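PDB 3P9Y: CG14216 from Drosophila melanogaster, which probably dephosphorylates phosphoserine in the C-terminal domain of RNA polymerase II, acting as a protein phosphatase in RNA processing and termination. Local coordinates for residues 25-30 with 37-42. The protein carries 2 engineered substitutions. Sequence-based numbering, arbitrary orientation.
Sequences EAHNFL and VRSYGT
The imidazole of H27 lies across the start of strand segment 37-41, one face over the backbone carbonyl carbon of V37 and its ring carbon CD2 3.7 Å from V37 CG1. Its CG stands anti to the backbone N (chi1 -172°), which swings the ring off the helix and along the strand as far as S39. There, at the ring edge and in the ring plane, H27 ND1 meets S39 OG at 2.9 Å in a nearly straight hydrogen bond (173°). The hydroxyl is shared: N19 OD1 and K96 NZ also bond to S39 OG, so three side chains converge on the hydroxyl of the buried S39. On the ring face that covers the V37 carbonyl, H27 NE2 is 3.4 Å from V37 O, too steep an approach for a hydrogen bond. Were H27 replaced by an alanine, S39 OG would probably lose one of its polar partners, and the V37 carbonyl and CG1 their aromatic cover.

The apolar half of the contact belongs to V37. Its CG1 touches both the helix backbone, 3.6 Å from H27 O, and the CB of L30, while CG2 meets L30 CD1 at 3.8 Å, the two side chains meeting at about a right angle.

Segments 25-30 and 37-41 run almost exactly antiparallel (177°), their axes 8.2 Å apart at closest, in keeping with the helix being the return leg of a beta-alpha-beta crossover. The arrangement illustrates how such a unit closes in the low-molecular-weight phosphatase-like fold: strand 36-41 forms one border of the five-stranded sheet, bonded to parallel strand 11-16, while helix 22-32 packs L30 and A26 onto V14 of that strand and sets F29 against helix 149-167.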
ATOM      1  N   GLU A  25       0.079   2.328   6.476  1.00 15.66           N
ATOM      2  CA  GLU A  25      -0.955   2.012   7.446  1.00 16.35           C
ATOM      3  C   GLU A  25      -1.441   0.584   7.194  1.00 16.85           C
ATOM      4  O   GLU A  25      -1.581  -0.213   8.129  1.00 15.75           O
ATOM      5  CB  GLU A  25      -2.108   3.001   7.305  1.00 17.01           C
ATOM      6  CG  GLU A  25      -3.053   3.030   8.478  1.00 20.45           C
ATOM      7  CD  GLU A  25      -2.424   3.649   9.710  1.00 21.40           C
ATOM      8  OE1 GLU A  25      -2.268   2.924  10.707  1.00 23.47           O
ATOM      9  OE2 GLU A  25      -2.072   4.850   9.677  1.00 22.61           O
ATOM     10  N   ALA A  26      -1.681   0.260   5.924  1.00 14.63           N
ATOM     11  CA  ALA A  26      -2.100  -1.087   5.546  1.00 15.05           C
ATOM     12  C   ALA A  26      -0.984  -2.096   5.805  1.00 14.89           C
ATOM     13  O   ALA A  26      -1.245  -3.226   6.221  1.00 15.12           O
ATOM     14  CB  ALA A  26      -2.515  -1.129   4.077  1.00 13.53           C
ATOM     15  N   HIS A  27       0.255  -1.695   5.544  1.00 14.48           N
ATOM     16  CA  HIS A  27       1.398  -2.571   5.759  1.00 15.56           C
ATOM     17  C   HIS A  27       1.398  -3.004   7.214  1.00 16.27           C
ATOM     18  O   HIS A  27       1.472  -4.191   7.524  1.00 16.07           O
ATOM     19  CB  HIS A  27       2.711  -1.848   5.440  1.00 15.74           C
ATOM     20  CG  HIS A  27       3.919  -2.743   5.444  1.00 17.46           C
ATOM     21  ND1 HIS A  27       4.939  -2.619   4.524  1.00 18.66           N
ATOM     22  CD2 HIS A  27       4.268  -3.773   6.252  1.00 17.11           C
ATOM     23  CE1 HIS A  27       5.862  -3.534   4.762  1.00 18.16           C
ATOM     24  NE2 HIS A  27       5.480  -4.246   5.806  1.00 18.20           N
ATOM     25  N   ASN A  28       1.301  -2.022   8.104  1.00 17.29           N
ATOM     26  CA  ASN A  28       1.399  -2.264   9.534  1.00 18.16           C
ATOM     27  C   ASN A  28       0.293  -3.187  10.030  1.00 19.12           C
ATOM     28  O   ASN A  28       0.546  -4.142  10.765  1.00 18.34           O
ATOM     29  CB  ASN A  28       1.351  -0.941  10.292  1.00 20.08           C
ATOM     30  CG  ASN A  28       1.445  -1.130  11.787  1.00 24.34           C
ATOM     31  OD1 ASN A  28       2.533  -1.243  12.346  1.00 26.44           O
ATOM     32  ND2 ASN A  28       0.298  -1.179  12.441  1.00 26.32           N
ATOM     33  N   PHE A  29      -0.933  -2.906   9.608  1.00 17.50           N
ATOM     34  CA  PHE A  29      -2.083  -3.679  10.052  1.00 18.35           C
ATOM     35  C   PHE A  29      -1.989  -5.113   9.538  1.00 17.57           C
ATOM     36  O   PHE A  29      -2.104  -6.062  10.308  1.00 18.28           O
ATOM     37  CB  PHE A  29      -3.375  -3.012   9.566  1.00 17.56           C
ATOM     38  CG  PHE A  29      -4.587  -3.381  10.368  1.00 18.01           C
ATOM     39  CD1 PHE A  29      -5.009  -2.580  11.421  1.00 20.71           C
ATOM     40  CD2 PHE A  29      -5.311  -4.520  10.070  1.00 17.51           C
ATOM     41  CE1 PHE A  29      -6.133  -2.918  12.161  1.00 23.15           C
ATOM     42  CE2 PHE A  29      -6.434  -4.863  10.807  1.00 18.95           C
ATOM     43  CZ  PHE A  29      -6.847  -4.060  11.850  1.00 20.23           C
ATOM     44  N   LEU A  30      -1.771  -5.267   8.235  1.00 16.43           N
ATOM     45  CA  LEU A  30      -1.649  -6.587   7.624  1.00 16.84           C
ATOM     46  C   LEU A  30      -0.571  -7.429   8.305  1.00 18.55           C
ATOM     47  O   LEU A  30      -0.779  -8.610   8.565  1.00 18.17           O
ATOM     48  CB  LEU A  30      -1.340  -6.467   6.128  1.00 16.49           C
ATOM     49  CG  LEU A  30      -2.530  -6.116   5.230  1.00 15.69           C
ATOM     50  CD1 LEU A  30      -2.049  -5.634   3.861  1.00 14.64           C
ATOM     51  CD2 LEU A  30      -3.481  -7.302   5.085  1.00 13.92           C
ATOM     52  N   VAL A  37       3.524  -9.247   3.907  1.00 19.42           N
ATOM     53  CA  VAL A  37       3.162  -8.046   3.165  1.00 18.55           C
ATOM     54  C   VAL A  37       4.366  -7.141   2.901  1.00 19.29           C
ATOM     55  O   VAL A  37       5.253  -6.998   3.747  1.00 19.98           O
ATOM     56  CB  VAL A  37       2.050  -7.257   3.911  1.00 18.07           C
ATOM     57  CG1 VAL A  37       2.482  -6.933   5.342  1.00 17.93           C
ATOM     58  CG2 VAL A  37       1.673  -5.987   3.150  1.00 16.40           C
ATOM     59  N   ARG A  38       4.389  -6.548   1.708  1.00 17.91           N
ATOM     60  CA  ARG A  38       5.370  -5.529   1.344  1.00 18.20           C
ATOM     61  C   ARG A  38       4.608  -4.334   0.793  1.00 17.33           C
ATOM     62  O   ARG A  38       3.469  -4.479   0.368  1.00 17.28           O
ATOM     63  CB  ARG A  38       6.353  -6.059   0.292  1.00 20.22           C
ATOM     64  CG  ARG A  38       7.225  -7.200   0.781  1.00 23.90           C
ATOM     65  CD  ARG A  38       8.285  -7.576  -0.241  1.00 28.41           C
ATOM     66  NE  ARG A  38       9.270  -8.508   0.303  1.00 34.54           N
ATOM     67  CZ  ARG A  38       9.099  -9.825   0.378  1.00 37.56           C
ATOM     68  NH1 ARG A  38       7.972 -10.385  -0.054  1.00 35.72           N
ATOM     69  NH2 ARG A  38      10.059 -10.588   0.888  1.00 40.77           N
ATOM     70  N   SER A  39       5.218  -3.155   0.810  1.00 17.14           N
ATOM     71  CA  SER A  39       4.529  -1.947   0.363  1.00 18.07           C
ATOM     72  C   SER A  39       5.380  -1.126  -0.592  1.00 18.08           C
ATOM     73  O   SER A  39       6.608  -1.155  -0.523  1.00 17.83           O
ATOM     74  CB  SER A  39       4.127  -1.082   1.560  1.00 16.85           C
ATOM     75  OG  SER A  39       5.256  -0.730   2.338  1.00 16.23           O
ATOM     76  N   TYR A  40       4.711  -0.381  -1.468  1.00 17.79           N
ATOM     77  CA  TYR A  40       5.386   0.439  -2.467  1.00 18.51           C
ATOM     78  C   TYR A  40       4.553   1.669  -2.830  1.00 18.73           C
ATOM     79  O   TYR A  40       3.370   1.749  -2.504  1.00 17.75           O
ATOM     80  CB  TYR A  40       5.641  -0.387  -3.732  1.00 18.63           C
ATOM     81  CG  TYR A  40       6.361  -1.684  -3.474  1.00 18.36           C
ATOM     82  CD1 TYR A  40       7.747  -1.734  -3.446  1.00 19.94           C
ATOM     83  CD2 TYR A  40       5.658  -2.856  -3.249  1.00 18.40           C
ATOM     84  CE1 TYR A  40       8.414  -2.918  -3.201  1.00 20.59           C
ATOM     85  CE2 TYR A  40       6.313  -4.045  -3.006  1.00 20.24           C
ATOM     86  CZ  TYR A  40       7.692  -4.071  -2.983  1.00 22.14           C
ATOM     87  OH  TYR A  40       8.351  -5.253  -2.739  1.00 22.89           O
ATOM     88  N   GLY A  41       5.187   2.623  -3.504  1.00 19.15           N
ATOM     89  CA  GLY A  41       4.499   3.760  -4.087  1.00 19.38           C
ATOM     90  C   GLY A  41       4.733   3.717  -5.586  1.00 20.09           C
ATOM     91  O   GLY A  41       5.618   3.006  -6.040  1.00 20.89           O
ATOM     92  N   THR A  42       3.950   4.465  -6.355  1.00 21.16           N
ATOM     93  CA  THR A  42       4.069   4.439  -7.811  1.00 22.50           C
ATOM     94  C   THR A  42       4.530   5.780  -8.385  1.00 24.45           C
ATOM     95  O   THR A  42       4.871   5.871  -9.561  1.00 25.86           O
ATOM     96  CB  THR A  42       2.734   4.054  -8.479  1.00 21.18           C
ATOM     97  OG1 THR A  42       1.687   4.898  -7.986  1.00 20.57           O
ATOM     98  CG2 THR A  42       2.390   2.604  -8.197  1.00 20.07           C
TER